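Local coordinates for protein mRNA export factor (Human herpesvirus 1, PDB 4YXP) that regulates viral gene expression, inhibits host splicing and exports intronless viral mRNAs from the nucleus, here as its folded, zinc-binding, dimeric C-terminal domain, at residues L170-L182 / K186-R198. Sequence-based numbering, arbitrary orientation.
Sequences LCGLDELCSRRRL and KDIASFVFVILAR
Within the CHC2-type zinc finger of the ICP27 folded domain, the short helix 173-179 packs against the N-terminal two-thirds of helix 188-204, two successive helices joined by residues 180-187; the axes of 173-179 and 188-198 approach to 8.4 Å and cross at -40°. Where they come together, Cys177 CA rests 4.0 Å from the methyl of Ala197. Leu173 stands over one face of the Phe193 ring, its CD1 3.8 Å from the ring centroid in a CH-pi contact; CG anti to the backbone N (chi1 176°) carries that methyl there. Leu161 and Ala154 of helix 146-167 also pack on Phe193. Leu176 crosses Val194 at about a right angle, CD2 meeting CG2, while CD1 reaches Ser190 CB. Asp187 N-caps helix 188-204: OD1 accepts from both N and OG of Ser190, while OD2 takes a weak bond from Ala189 N and a hydrogen bond from Tyr164 OH. Leu170 lays CD1 3.3 Å from that same OD1 and CD2 against Lys186 CB. Past Arg180, which leaves the helix with positive phi, Leu182 sets its CG over the centre of the Arg198 guanidinium, which a bend at chi3 turns flat against it. Arg198 NE and NH2 are held by the carbonyls of Thr214 and Ala213, which fixes the plane, and NH1 donates to Arg180 O at 2.9 Å, the oxygen 8° out of that plane.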
# COMPACT_ATOMS: atom_id res chain seq x y z
N LEU B 170 -15.78 10.74 -14.49
CA LEU B 170 -15.19 11.50 -13.39
C LEU B 170 -13.70 11.72 -13.59
O LEU B 170 -13.08 11.15 -14.49
CB LEU B 170 -15.43 10.78 -12.07
CG LEU B 170 -16.90 10.59 -11.68
CD1 LEU B 170 -16.99 9.91 -10.32
CD2 LEU B 170 -17.65 11.92 -11.67
N CYS B 171 -13.13 12.55 -12.73
CA CYS B 171 -11.70 12.81 -12.73
C CYS B 171 -10.96 11.53 -12.37
O CYS B 171 -11.52 10.64 -11.73
CB CYS B 171 -11.35 13.92 -11.74
SG CYS B 171 -12.30 15.44 -11.98
N GLY B 172 -9.71 11.44 -12.80
CA GLY B 172 -8.86 10.32 -12.42
C GLY B 172 -8.51 10.38 -10.94
O GLY B 172 -8.66 11.42 -10.30
N LEU B 173 -8.05 9.25 -10.40
CA LEU B 173 -7.71 9.16 -8.99
C LEU B 173 -6.71 10.23 -8.58
O LEU B 173 -6.89 10.91 -7.56
CB LEU B 173 -7.15 7.77 -8.67
CG LEU B 173 -6.67 7.54 -7.24
CD1 LEU B 173 -7.79 7.77 -6.24
CD2 LEU B 173 -6.10 6.14 -7.10
N ASP B 174 -5.65 10.38 -9.37
CA ASP B 174 -4.59 11.34 -9.05
C ASP B 174 -5.12 12.77 -9.05
O ASP B 174 -4.77 13.58 -8.19
CB ASP B 174 -3.43 11.20 -10.03
CG ASP B 174 -2.71 9.87 -9.89
OD1 ASP B 174 -2.72 9.30 -8.78
OD2 ASP B 174 -2.15 9.39 -10.90
N GLU B 175 -5.98 13.07 -10.02
CA GLU B 175 -6.58 14.40 -10.14
C GLU B 175 -7.52 14.69 -8.97
O GLU B 175 -7.53 15.79 -8.42
CB GLU B 175 -7.34 14.53 -11.46
CG GLU B 175 -6.50 14.25 -12.70
CD GLU B 175 -7.34 13.89 -13.90
OE1 GLU B 175 -8.43 14.49 -14.07
OE2 GLU B 175 -6.93 13.00 -14.68
N LEU B 176 -8.31 13.69 -8.58
CA LEU B 176 -9.23 13.83 -7.45
C LEU B 176 -8.48 14.21 -6.18
O LEU B 176 -8.88 15.12 -5.46
CB LEU B 176 -10.02 12.54 -7.22
CG LEU B 176 -11.11 12.17 -8.22
CD1 LEU B 176 -11.63 10.77 -7.92
CD2 LEU B 176 -12.26 13.17 -8.19
N CYS B 177 -7.38 13.50 -5.92
CA CYS B 177 -6.61 13.68 -4.70
C CYS B 177 -5.71 14.91 -4.76
O CYS B 177 -5.16 15.34 -3.74
CB CYS B 177 -5.77 12.44 -4.41
SG CYS B 177 -6.76 10.97 -4.09
N SER B 178 -5.54 15.47 -5.95
CA SER B 178 -4.77 16.69 -6.13
C SER B 178 -5.67 17.92 -6.02
O SER B 178 -5.32 18.91 -5.37
CB SER B 178 -4.06 16.67 -7.49
OG SER B 178 -3.41 17.91 -7.73
N ARG B 179 -6.84 17.85 -6.65
CA ARG B 179 -7.77 18.98 -6.67
C ARG B 179 -8.48 19.13 -5.33
O ARG B 179 -8.68 20.25 -4.85
CB ARG B 179 -8.79 18.80 -7.80
CG ARG B 179 -8.18 18.93 -9.19
CD ARG B 179 -9.07 18.30 -10.25
NE ARG B 179 -10.43 18.82 -10.23
CZ ARG B 179 -10.87 19.84 -10.97
NH1 ARG B 179 -10.06 20.46 -11.82
NH2 ARG B 179 -12.14 20.23 -10.86
N ARG B 180 -8.86 18.01 -4.74
CA ARG B 180 -9.48 17.99 -3.41
C ARG B 180 -10.68 18.94 -3.33
O ARG B 180 -10.77 19.77 -2.42
CB ARG B 180 -8.43 18.36 -2.35
CG ARG B 180 -7.27 17.37 -2.27
CD ARG B 180 -6.32 17.69 -1.12
NE ARG B 180 -5.48 18.86 -1.38
CZ ARG B 180 -4.28 18.82 -1.96
NH1 ARG B 180 -3.75 17.67 -2.35
NH2 ARG B 180 -3.60 19.95 -2.15
N ARG B 181 -11.61 18.79 -4.27
CA ARG B 181 -12.80 19.63 -4.34
C ARG B 181 -14.06 18.83 -4.08
O ARG B 181 -14.28 17.78 -4.68
CB ARG B 181 -12.90 20.31 -5.72
CG ARG B 181 -11.79 21.28 -6.03
CD ARG B 181 -11.98 21.90 -7.40
NE ARG B 181 -10.74 22.49 -7.91
CZ ARG B 181 -10.65 23.18 -9.04
NH1 ARG B 181 -11.72 23.39 -9.79
NH2 ARG B 181 -9.48 23.67 -9.42
N LEU B 182 -14.90 19.33 -3.18
CA LEU B 182 -16.16 18.68 -2.87
C LEU B 182 -17.03 18.55 -4.11
O LEU B 182 -17.77 17.58 -4.26
CB LEU B 182 -16.91 19.46 -1.79
CG LEU B 182 -16.18 19.62 -0.46
CD1 LEU B 182 -16.95 20.56 0.45
CD2 LEU B 182 -15.98 18.26 0.22
N LYS B 186 -19.07 12.68 -6.85
CA LYS B 186 -20.30 12.29 -7.55
C LYS B 186 -20.66 10.83 -7.30
O LYS B 186 -21.64 10.33 -7.83
CB LYS B 186 -20.15 12.53 -9.05
CG LYS B 186 -19.90 13.98 -9.44
CD LYS B 186 -21.07 14.89 -9.07
CE LYS B 186 -20.77 16.34 -9.43
NZ LYS B 186 -21.72 17.30 -8.80
N ASP B 187 -19.86 10.15 -6.48
CA ASP B 187 -20.10 8.74 -6.17
C ASP B 187 -19.30 8.34 -4.94
O ASP B 187 -18.60 9.17 -4.36
CB ASP B 187 -19.73 7.85 -7.36
CG ASP B 187 -18.25 7.51 -7.39
OD1 ASP B 187 -17.41 8.45 -7.37
OD2 ASP B 187 -17.91 6.31 -7.42
N ILE B 188 -19.39 7.08 -4.55
CA ILE B 188 -18.73 6.62 -3.33
C ILE B 188 -17.21 6.65 -3.47
O ILE B 188 -16.50 7.00 -2.52
CB ILE B 188 -19.22 5.21 -2.93
CG1 ILE B 188 -18.58 4.77 -1.61
CG2 ILE B 188 -18.92 4.19 -4.03
CD1 ILE B 188 -18.94 5.63 -0.42
N ALA B 189 -16.70 6.28 -4.64
CA ALA B 189 -15.25 6.25 -4.83
C ALA B 189 -14.66 7.65 -4.70
O ALA B 189 -13.70 7.86 -3.97
CB ALA B 189 -14.90 5.65 -6.18
N SER B 190 -15.24 8.61 -5.42
CA SER B 190 -14.75 9.98 -5.36
C SER B 190 -14.98 10.58 -3.97
O SER B 190 -14.19 11.39 -3.50
CB SER B 190 -15.41 10.85 -6.44
OG SER B 190 -16.82 10.77 -6.40
N PHE B 191 -16.06 10.18 -3.31
CA PHE B 191 -16.31 10.63 -1.94
C PHE B 191 -15.17 10.21 -1.01
O PHE B 191 -14.57 11.04 -0.32
CB PHE B 191 -17.63 10.09 -1.39
CG PHE B 191 -17.83 10.36 0.08
CD1 PHE B 191 -18.26 11.59 0.52
CD2 PHE B 191 -17.55 9.37 1.02
CE1 PHE B 191 -18.43 11.85 1.88
CE2 PHE B 191 -17.71 9.62 2.37
CZ PHE B 191 -18.15 10.86 2.80
N VAL B 192 -14.89 8.92 -1.00
CA VAL B 192 -13.88 8.37 -0.10
C VAL B 192 -12.52 9.04 -0.33
O VAL B 192 -11.85 9.45 0.61
CB VAL B 192 -13.78 6.84 -0.25
CG1 VAL B 192 -12.57 6.29 0.50
CG2 VAL B 192 -15.05 6.18 0.25
N PHE B 193 -12.11 9.15 -1.59
CA PHE B 193 -10.75 9.62 -1.84
C PHE B 193 -10.62 11.14 -1.72
O PHE B 193 -9.61 11.63 -1.22
CB PHE B 193 -10.29 9.12 -3.21
CG PHE B 193 -9.84 7.69 -3.18
CD1 PHE B 193 -8.57 7.37 -2.76
CD2 PHE B 193 -10.72 6.67 -3.51
CE1 PHE B 193 -8.15 6.05 -2.69
CE2 PHE B 193 -10.31 5.35 -3.45
CZ PHE B 193 -9.03 5.04 -3.04
N VAL B 194 -11.65 11.89 -2.12
CA VAL B 194 -11.60 13.34 -1.99
C VAL B 194 -11.63 13.74 -0.51
O VAL B 194 -10.87 14.61 -0.08
CB VAL B 194 -12.76 14.00 -2.77
CG1 VAL B 194 -12.85 15.50 -2.45
CG2 VAL B 194 -12.57 13.81 -4.26
N ILE B 195 -12.51 13.13 0.26
CA ILE B 195 -12.65 13.49 1.68
C ILE B 195 -11.38 13.12 2.44
O ILE B 195 -10.85 13.94 3.19
CB ILE B 195 -13.89 12.83 2.30
CG1 ILE B 195 -15.17 13.38 1.66
CG2 ILE B 195 -13.92 13.06 3.82
CD1 ILE B 195 -15.35 14.90 1.81
N LEU B 196 -10.89 11.90 2.26
CA LEU B 196 -9.66 11.48 2.93
C LEU B 196 -8.48 12.36 2.52
O LEU B 196 -7.64 12.70 3.34
CB LEU B 196 -9.35 10.01 2.64
CG LEU B 196 -10.29 8.96 3.23
CD1 LEU B 196 -9.74 7.57 2.94
CD2 LEU B 196 -10.50 9.14 4.73
N ALA B 197 -8.42 12.74 1.24
CA ALA B 197 -7.33 13.58 0.75
C ALA B 197 -7.39 14.97 1.39
O ALA B 197 -6.37 15.54 1.76
CB ALA B 197 -7.36 13.68 -0.76
N ARG B 198 -8.60 15.51 1.50
CA ARG B 198 -8.79 16.82 2.11
C ARG B 198 -8.38 16.77 3.57
O ARG B 198 -7.64 17.63 4.04
CB ARG B 198 -10.25 17.28 1.98
CG ARG B 198 -10.62 17.75 0.59
CD ARG B 198 -12.13 17.93 0.43
NE ARG B 198 -12.69 18.96 1.30
CZ ARG B 198 -12.80 20.25 0.98
NH1 ARG B 198 -12.37 20.69 -0.19
NH2 ARG B 198 -13.34 21.10 1.84